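Local atomic coordinates of 3-oxosteroid 1-dehydrogenase (Sterolibacterium denitrificans, PDB entry 7P18), a protein that probably catalyses the FAD-dependent 1-dehydrogenation of 3-oxosteroids to 3-oxo-Delta(1)-steroids, handing the electrons on to an acceptor. Residues W54-S59 with D68-Y73; K75-G80 with G533-G538. All blocks are in the same frame, centred on the assembly; numbering follows the deposited sequence. Where two conformers were deposited one is given.

In the fold
Both contacts use helix 67-78 and lie on the same side of the chain's centre, their centres about 13 Å apart. Interaction 1 is fully buried and apolar: an aromatic pair and a proline-alanine touch set the loop 54-59 against the first two turns of the helix. Interaction 2 takes the C-terminal end of that helix, where small residues, backbone carbonyls and a bridging water meet the loop 533-538; it is also buried, with only A77 partly exposed among its touching residues. The two join where the Y73 hydroxyl probably hydrogen-bonds to the P537 carbonyl and the W54 indole packs on P537 and G538. The second loop also reaches the steroid, its chemistry turning polar at Y536.

Interaction 1: W54-S59 with D68-Y73; sequences WIPNNS and DEALTY
W54 and Y73 meet rim to rim, with neither ring lying over the other. The benzo ring of the indole makes the touch: CZ2 of W54 lies 3.6 Å from CE2 of Y73, while CH2 of W54 comes to 3.7 Å from CD2 of Y73. The ring planes are inclined at 36° and the six-membered ring centres lie 5.8 Å apart, so the rings touch without overlapping. Beside this pair, CB of P56 presses on CB of A70 at 3.5 Å, closer than carbons usually come. P56 also turns back on its own loop: its CG stands 3.3 Å above the W54 ring plane, toward the rim. With CG anti to the backbone N (chi1 -175°), W54 swings its indole toward the helix, and NE1 hydrogen-bonds to OD1 of D117. The hydroxyl of Y73 is held by the carbonyl of P537 and the amide of Y119, so both aromatic partners are anchored at their polar ends. An alanine in place of W54 would probably leave the rim of Y73 and the ring of P56 without their packing partner, and D117 without its indole N-H. P56 is itself the second residue of a type II beta turn from I55 to N58, braced by ND2 of N58 on O of I55 at 3.0 Å, in the carbonyl plane. Helix 84-104 closes one side, with L91 touching both P56 and A70 and V98 touching I55; strand 131-138 supports the loop through T131 and M132, and the W54 backbone is hydrogen-bonded to that of G540 in the steroid pocket.

Interaction 2: K75-G80 with G533-G538; sequences KAATQG and GKAYPG. With ANB (androsta-1,4-diene-3,17-dione), chain D.
A77 and A535 point their methyl groups at each other, CB of A77 to CB of A535 at 4.0 Å. The A535 methyl also rests on the backbone, its CB 3.4 Å from O of A77. That carbonyl has a second neighbour: a water donates to O of A77 at 2.9 Å and accepts from N of K534, tying the helix end to the loop where no direct bond does. At the next residue the T78 methyl stands beside the peptide of G533, CG2 of T78 to N of G533 being 4.1 Å. At chi1 60° the T78 hydroxyl sits between the backbone N and carbonyl carbon, hydrogen-bonded to the L74 carbonyl one turn back, which leaves CG2 for the loop. G533 matters for its bareness, since a beta carbon there would lie close to O of T78. The helix ends here, Q79 leaving it with positive phi although its N still bonds to O of K75. In this member of the FAD-dependent oxidoreductase 2 family, with its Rossmann-type FAD domain, the loop 533-538 leads from strand 521-523 toward helix 543-559 and carries a residue of the steroid pocket. Y536 points away from the helix, and with CG anti to its backbone N (chi1 -159°) its ring extends to the bound androstadienedione. OH of Y536 donates to the 3-keto oxygen O1 of the steroid at 2.6 Å, O1 lying at the ring edge near its plane. N of G540 hydrogen-bonds to the steroid as well; if it shares this oxygen, as in related dehydrogenases, the pair would probably polarise the carbonyl, consistent with the enolisation proposed for the family. The Y536 ring meets Y363 edge-to-face and W321 steeply, the Y119 hydroxyl hydrogen-bonds to its backbone N, and Y536 also touches the FAD.

Interaction 1: W54-S59 with D68-Y73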
loop_
_atom_site.group_PDB
_atom_site.type_symbol
_atom_site.label_atom_id
_atom_site.label_comp_id
_atom_site.label_asym_id
_atom_site.label_seq_id
_atom_site.Cartn_x
_atom_site.Cartn_y
_atom_site.Cartn_z
ATOM N N TRP A 54 1.888 10.482 -1.577
ATOM C CA TRP A 54 0.901 11.565 -1.411
ATOM C C TRP A 54 1.656 12.826 -0.976
ATOM O O TRP A 54 2.097 12.901 0.170
ATOM C CB TRP A 54 -0.183 11.166 -0.423
ATOM C CG TRP A 54 -1.271 12.177 -0.307
ATOM C CD1 TRP A 54 -2.295 12.380 -1.186
ATOM C CD2 TRP A 54 -1.483 13.100 0.774
ATOM N NE1 TRP A 54 -3.141 13.322 -0.703
ATOM C CE2 TRP A 54 -2.652 13.812 0.480
ATOM C CE3 TRP A 54 -0.792 13.398 1.949
ATOM C CZ2 TRP A 54 -3.148 14.822 1.306
ATOM C CZ3 TRP A 54 -1.291 14.380 2.778
ATOM C CH2 TRP A 54 -2.446 15.091 2.454
ATOM N N ILE A 55 1.848 13.741 -1.921
ATOM C CA ILE A 55 2.776 14.893 -1.767
ATOM C C ILE A 55 1.960 16.162 -1.963
ATOM O O ILE A 55 1.852 16.710 -3.062
ATOM C CB ILE A 55 3.970 14.821 -2.748
ATOM C CG1 ILE A 55 4.614 13.437 -2.818
ATOM C CG2 ILE A 55 4.989 15.902 -2.386
ATOM C CD1 ILE A 55 5.378 13.026 -1.555
ATOM N N PRO A 56 1.413 16.724 -0.877
ATOM C CA PRO A 56 0.672 17.972 -1.013
ATOM C C PRO A 56 1.656 19.044 -1.518
ATOM O O PRO A 56 2.791 19.046 -1.122
ATOM C CB PRO A 56 0.134 18.255 0.385
ATOM C CG PRO A 56 0.203 16.887 1.076
ATOM C CD PRO A 56 1.428 16.213 0.508
ATOM N N ASN A 57 1.129 19.939 -2.346
ATOM C CA ASN A 57 1.812 21.184 -2.771
ATOM C C ASN A 57 3.092 20.821 -3.520
ATOM O O ASN A 57 4.107 21.599 -3.432
ATOM C CB ASN A 57 2.080 22.098 -1.583
ATOM C CG ASN A 57 2.333 23.541 -1.991
ATOM O OD1 ASN A 57 1.880 24.029 -3.063
ATOM N ND2 ASN A 57 3.019 24.226 -1.091
ATOM N N ASN A 58 3.118 19.678 -4.215
ATOM C CA ASN A 58 4.316 19.338 -5.034
ATOM C C ASN A 58 4.376 20.349 -6.200
ATOM O O ASN A 58 3.304 20.890 -6.630
ATOM C CB ASN A 58 4.324 17.875 -5.480
ATOM C CG ASN A 58 3.256 17.538 -6.482
ATOM O OD1 ASN A 58 3.384 17.925 -7.650
ATOM N ND2 ASN A 58 2.193 16.846 -6.045
ATOM N N SER A 59 5.594 20.516 -6.742
ATOM C CA SER A 59 5.972 21.531 -7.762
ATOM C C SER A 59 5.303 21.267 -9.115
ATOM O O SER A 59 5.363 22.155 -9.980
ATOM C CB SER A 59 7.484 21.592 -7.900
ATOM O OG SER A 59 7.996 20.417 -8.541
ATOM N N ASP A 68 -0.749 25.576 4.077
ATOM C CA ASP A 68 -1.820 25.768 5.098
ATOM C C ASP A 68 -3.064 24.918 4.766
ATOM O O ASP A 68 -3.688 24.381 5.703
ATOM C CB ASP A 68 -2.209 27.233 5.244
ATOM C CG ASP A 68 -3.005 27.492 6.503
ATOM O OD1 ASP A 68 -2.505 27.154 7.596
ATOM O OD2 ASP A 68 -4.148 27.916 6.361
ATOM N N GLU A 69 -3.445 24.789 3.499
ATOM C CA GLU A 69 -4.590 23.910 3.128
ATOM C C GLU A 69 -4.269 22.442 3.504
ATOM O O GLU A 69 -5.173 21.752 4.051
ATOM C CB GLU A 69 -4.920 24.024 1.635
ATOM C CG GLU A 69 -5.652 25.300 1.263
ATOM C CD GLU A 69 -5.610 25.509 -0.225
ATOM O OE1 GLU A 69 -4.492 25.765 -0.743
ATOM O OE2 GLU A 69 -6.666 25.329 -0.865
ATOM N N ALA A 70 -3.055 21.975 3.201
ATOM C CA ALA A 70 -2.595 20.603 3.472
ATOM C C ALA A 70 -2.573 20.368 4.986
ATOM O O ALA A 70 -2.936 19.251 5.435
ATOM C CB ALA A 70 -1.271 20.343 2.813
ATOM N N LEU A 71 -2.186 21.366 5.762
ATOM C CA LEU A 71 -2.169 21.229 7.242
ATOM C C LEU A 71 -3.610 21.152 7.747
ATOM O O LEU A 71 -3.887 20.324 8.631
ATOM C CB LEU A 71 -1.399 22.388 7.905
ATOM C CG LEU A 71 -1.366 22.334 9.435
ATOM C CD1 LEU A 71 -0.602 21.108 9.919
ATOM C CD2 LEU A 71 -0.757 23.602 10.015
ATOM N N THR A 72 -4.527 21.968 7.223
ATOM C CA THR A 72 -5.954 21.916 7.590
ATOM C C THR A 72 -6.483 20.489 7.386
ATOM O O THR A 72 -7.107 19.916 8.291
ATOM C CB THR A 72 -6.726 22.982 6.814
ATOM O OG1 THR A 72 -6.309 24.257 7.325
ATOM C CG2 THR A 72 -8.218 22.811 6.955
ATOM N N TYR A 73 -6.241 19.945 6.210
ATOM C CA TYR A 73 -6.641 18.570 5.833
ATOM C C TYR A 73 -6.028 17.543 6.798
ATOM O O TYR A 73 -6.798 16.713 7.295
ATOM C CB TYR A 73 -6.267 18.318 4.392
ATOM C CG TYR A 73 -6.753 17.017 3.819
ATOM C CD1 TYR A 73 -8.083 16.848 3.470
ATOM C CD2 TYR A 73 -5.882 15.970 3.587
ATOM C CE1 TYR A 73 -8.546 15.666 2.896
ATOM C CE2 TYR A 73 -6.331 14.790 3.015
ATOM C CZ TYR A 73 -7.653 14.645 2.633
ATOM O OH TYR A 73 -8.102 13.466 2.058
#

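Interaction 2: K75-G80 with G533-G538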
loop_
_atom_site.group_PDB
_atom_site.type_symbol
_atom_site.label_atom_id
_atom_site.label_comp_id
_atom_site.label_asym_id
_atom_site.label_seq_id
_atom_site.Cartn_x
_atom_site.Cartn_y
_atom_site.Cartn_z
ATOM N N LYS A 75 -4.781 17.963 9.879
ATOM C CA LYS A 75 -5.286 18.144 11.259
ATOM C C LYS A 75 -6.703 17.573 11.325
ATOM O O LYS A 75 -7.028 16.882 12.277
ATOM C CB LYS A 75 -5.230 19.623 11.687
ATOM C CG LYS A 75 -3.825 20.103 12.001
ATOM C CD LYS A 75 -3.801 21.591 12.314
ATOM C CE LYS A 75 -4.510 21.916 13.617
ATOM N NZ LYS A 75 -3.747 21.369 14.765
ATOM N N ALA A 76 -7.520 17.814 10.327
ATOM C CA ALA A 76 -8.891 17.275 10.272
ATOM C C ALA A 76 -8.824 15.748 10.224
ATOM O O ALA A 76 -9.610 15.105 10.930
ATOM C CB ALA A 76 -9.635 17.843 9.095
ATOM N N ALA A 77 -7.900 15.171 9.461
ATOM C CA ALA A 77 -7.891 13.710 9.228
ATOM C C ALA A 77 -7.307 12.998 10.446
ATOM O O ALA A 77 -7.766 11.872 10.742
ATOM C CB ALA A 77 -7.138 13.377 7.982
ATOM N N THR A 78 -6.361 13.606 11.163
ATOM C CA THR A 78 -5.590 12.906 12.230
ATOM C C THR A 78 -6.163 13.124 13.629
ATOM O O THR A 78 -5.690 12.406 14.559
ATOM C CB THR A 78 -4.096 13.264 12.198
ATOM O OG1 THR A 78 -3.884 14.673 12.397
ATOM C CG2 THR A 78 -3.433 12.816 10.919
ATOM N N GLN A 79 -7.037 14.100 13.793
ATOM C CA GLN A 79 -7.911 14.275 14.990
ATOM C C GLN A 79 -7.056 14.305 16.271
ATOM O O GLN A 79 -7.459 13.689 17.260
ATOM C CB GLN A 79 -8.966 13.162 14.991
ATOM C CG GLN A 79 -9.929 13.289 13.810
ATOM C CD GLN A 79 -11.324 12.871 14.181
ATOM O OE1 GLN A 79 -12.206 13.727 14.451
ATOM N NE2 GLN A 79 -11.457 11.539 14.279
ATOM N N GLY A 80 -5.920 14.985 16.252
ATOM C CA GLY A 80 -5.108 15.232 17.459
ATOM C C GLY A 80 -4.325 14.016 17.915
ATOM O O GLY A 80 -3.712 14.096 19.002
ATOM N N GLY A 533 -2.113 8.983 11.683
ATOM C CA GLY A 533 -3.044 8.638 12.771
ATOM C C GLY A 533 -3.887 7.409 12.436
ATOM O O GLY A 533 -3.325 6.387 12.036
ATOM N N LYS A 534 -5.211 7.542 12.486
ATOM C CA LYS A 534 -6.135 6.441 12.088
ATOM C C LYS A 534 -6.721 6.725 10.703
ATOM O O LYS A 534 -7.824 6.296 10.423
ATOM C CB LYS A 534 -7.198 6.293 13.169
ATOM C CG LYS A 534 -6.653 5.872 14.517
ATOM C CD LYS A 534 -7.683 5.893 15.614
ATOM C CE LYS A 534 -7.127 5.528 16.963
ATOM N NZ LYS A 534 -8.234 5.550 17.947
ATOM N N ALA A 535 -5.962 7.425 9.849
ATOM C CA ALA A 535 -6.488 7.921 8.564
ATOM C C ALA A 535 -5.548 7.555 7.428
ATOM O O ALA A 535 -4.444 7.053 7.645
ATOM C CB ALA A 535 -6.740 9.404 8.647
ATOM N N TYR A 536 -6.031 7.754 6.211
ATOM C CA TYR A 536 -5.295 7.484 4.970
ATOM C C TYR A 536 -5.683 8.595 4.003
ATOM O O TYR A 536 -6.817 8.616 3.535
ATOM C CB TYR A 536 -5.732 6.126 4.434
ATOM C CG TYR A 536 -4.795 5.455 3.484
ATOM C CD1 TYR A 536 -4.414 6.010 2.273
ATOM C CD2 TYR A 536 -4.390 4.152 3.757
ATOM C CE1 TYR A 536 -3.547 5.332 1.406
ATOM C CE2 TYR A 536 -3.568 3.446 2.891
ATOM C CZ TYR A 536 -3.112 4.053 1.734
ATOM O OH TYR A 536 -2.274 3.314 0.941
ATOM N N PRO A 537 -4.826 9.628 3.841
ATOM C CA PRO A 537 -5.274 10.893 3.243
ATOM C C PRO A 537 -5.579 10.849 1.739
ATOM O O PRO A 537 -6.430 11.613 1.256
ATOM C CB PRO A 537 -4.091 11.822 3.528
ATOM C CG PRO A 537 -2.903 10.911 3.621
ATOM C CD PRO A 537 -3.459 9.712 4.369
ATOM N N GLY A 538 -4.886 9.961 1.042
ATOM C CA GLY A 538 -4.940 9.804 -0.408
ATOM C C GLY A 538 -4.005 8.712 -0.843
ATOM O O GLY A 538 -3.198 8.223 -0.002
HETATM C C1 ANB D . -3.053 1.361 -3.465
HETATM C C10 ANB D . -3.307 1.975 -4.809
HETATM C C11 ANB D . -3.331 -0.385 -5.935
HETATM C C12 ANB D . -3.052 -1.228 -7.188
HETATM C C13 ANB D . -3.511 -0.501 -8.439
HETATM C C14 ANB D . -2.741 0.825 -8.513
HETATM C C15 ANB D . -2.992 1.316 -9.946
HETATM C C16 ANB D . -3.008 0.023 -10.781
HETATM C C17 ANB D . -3.147 -1.110 -9.786
HETATM C C18 ANB D . -5.048 -0.333 -8.495
HETATM C C19 ANB D . -4.840 2.212 -4.910
HETATM C C2 ANB D . -2.753 2.058 -2.367
HETATM C C3 ANB D . -2.353 3.461 -2.461
HETATM C C4 ANB D . -2.112 3.928 -3.820
HETATM C C5 ANB D . -2.600 3.310 -4.905
HETATM C C6 ANB D . -2.542 3.965 -6.256
HETATM C C7 ANB D . -2.161 3.013 -7.381
HETATM C C8 ANB D . -3.021 1.757 -7.339
HETATM C C9 ANB D . -2.791 1.054 -5.981
HETATM O O1 ANB D . -2.195 4.177 -1.463
HETATM O O2 ANB D . -3.014 -2.285 -10.041
HETATM O O HOH W 1 -7.103 9.776 12.669
#